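Local coordinates for protein probable chaperone (Pseudomonas aeruginosa, PDB 4JMF) that probably acts as a CesT-family chaperone of type III secretion, binding effector proteins before their export, at residues Q56-A59 / T60-Q64. Residues are numbered along the deposited sequence; the frame is centred on the assembly and turned at random.
Sequences QGDA and TANEQ
Asp58 and Thr60 form an Asx turn in the loop that links strand 46-53 to strand 75-78. The defining bond runs from Thr60 N to Asp58 OD1, 3.0 Å long with an N-H...O angle of 158°. It reaches the oxygen from above the carboxylate plane, 35° out of it. The same oxygen also accepts from the Thr60 hydroxyl, with OG1 2.8 Å from Asp58 OD1; this donor arrives on the syn side and lies nearer the plane. With chi1 at -174°, the Asp58 carboxylate swings away from its own N to the side of its carbonyl carbon, which brings OD1 to both Thr60 donors. Asn62 lies alongside with its side chain running the opposite way, and its CB is 3.4 Å from Asp58 OD2. The modelled approach of the Asn62 amide nitrogen to the Asp58 carbonyl is implausibly short and therefore doubtful. Asn62 OD1 accepts a hydrogen bond from the backbone N of Asn65. Ala59 O and Ala61 O accept hydrogen bonds from the side chains of Asn65 and Arg78, both of the second subunit. Two Thr60 donors converging on one oxygen should restrict carboxylate rotation and fix the bend at this subunit interface.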
loop_
_atom_site.group_PDB
_atom_site.type_symbol
_atom_site.label_atom_id
_atom_site.label_comp_id
_atom_site.label_asym_id
_atom_site.label_seq_id
_atom_site.Cartn_x
_atom_site.Cartn_y
_atom_site.Cartn_z
ATOM N N GLN B 56 -8.258 13.003 -12.909
ATOM C CA GLN B 56 -8.486 11.624 -13.333
ATOM C C GLN B 56 -8.548 10.625 -12.163
ATOM O O GLN B 56 -8.061 10.898 -11.058
ATOM C CB GLN B 56 -7.466 11.200 -14.406
ATOM C CG GLN B 56 -6.002 11.343 -14.017
ATOM C CD GLN B 56 -5.427 12.716 -14.322
ATOM O OE1 GLN B 56 -5.814 13.717 -13.717
ATOM N NE2 GLN B 56 -4.481 12.765 -15.256
ATOM N N GLY B 57 -9.186 9.484 -12.402
ATOM C CA GLY B 57 -9.310 8.457 -11.385
ATOM C C GLY B 57 -10.296 8.760 -10.267
ATOM O O GLY B 57 -11.010 9.777 -10.275
ATOM N N ASP B 58 -10.326 7.866 -9.286
ATOM C CA ASP B 58 -11.289 7.953 -8.193
ATOM C C ASP B 58 -10.524 7.748 -6.890
ATOM O O ASP B 58 -10.112 6.626 -6.589
ATOM C CB ASP B 58 -12.348 6.855 -8.380
ATOM C CG ASP B 58 -13.480 6.932 -7.373
ATOM O OD1 ASP B 58 -13.371 7.677 -6.363
ATOM O OD2 ASP B 58 -14.487 6.211 -7.583
ATOM N N ALA B 59 -10.330 8.814 -6.116
ATOM C CA ALA B 59 -9.552 8.724 -4.874
ATOM C C ALA B 59 -10.384 8.311 -3.671
ATOM O O ALA B 59 -9.879 8.265 -2.553
ATOM C CB ALA B 59 -8.851 10.041 -4.585
ATOM N N THR B 60 -11.659 8.006 -3.887
ATOM C CA THR B 60 -12.532 7.663 -2.764
ATOM C C THR B 60 -12.525 6.148 -2.532
ATOM O O THR B 60 -11.518 5.472 -2.805
ATOM C CB THR B 60 -13.986 8.220 -2.972
ATOM O OG1 THR B 60 -14.689 7.411 -3.915
ATOM C CG2 THR B 60 -13.935 9.631 -3.513
ATOM N N ALA B 61 -13.630 5.612 -2.016
ATOM C CA ALA B 61 -13.762 4.163 -1.869
ATOM C C ALA B 61 -14.001 3.542 -3.247
ATOM O O ALA B 61 -15.141 3.445 -3.715
ATOM C CB ALA B 61 -14.908 3.811 -0.911
ATOM N N ASN B 62 -12.924 3.128 -3.909
ATOM C CA ASN B 62 -13.063 2.589 -5.256
ATOM C C ASN B 62 -12.212 1.370 -5.528
ATOM O O ASN B 62 -11.471 0.893 -4.652
ATOM C CB ASN B 62 -12.660 3.647 -6.246
ATOM C CG ASN B 62 -11.366 4.253 -5.872
ATOM O OD1 ASN B 62 -10.322 3.613 -5.955
ATOM N ND2 ASN B 62 -11.415 5.480 -5.390
ATOM N N GLU B 63 -12.310 0.901 -6.773
ATOM C CA GLU B 63 -11.648 -0.316 -7.217
ATOM C C GLU B 63 -10.128 -0.125 -7.204
ATOM O O GLU B 63 -9.385 -1.030 -6.826
ATOM C CB GLU B 63 -12.140 -0.699 -8.616
ATOM C CG GLU B 63 -11.622 -2.045 -9.115
ATOM C CD GLU B 63 -12.067 -2.364 -10.535
ATOM O OE1 GLU B 63 -12.867 -1.588 -11.106
ATOM O OE2 GLU B 63 -11.605 -3.390 -11.079
ATOM N N GLN B 64 -9.668 1.058 -7.597
ATOM C CA GLN B 64 -8.237 1.331 -7.576
ATOM C C GLN B 64 -7.693 1.213 -6.151
ATOM O O GLN B 64 -6.560 0.766 -5.940
ATOM C CB GLN B 64 -7.949 2.723 -8.138
ATOM C CG GLN B 64 -6.453 3.021 -8.274
ATOM C CD GLN B 64 -5.778 2.093 -9.268
ATOM O OE1 GLN B 64 -6.184 2.008 -10.428
ATOM N NE2 GLN B 64 -4.748 1.375 -8.812
#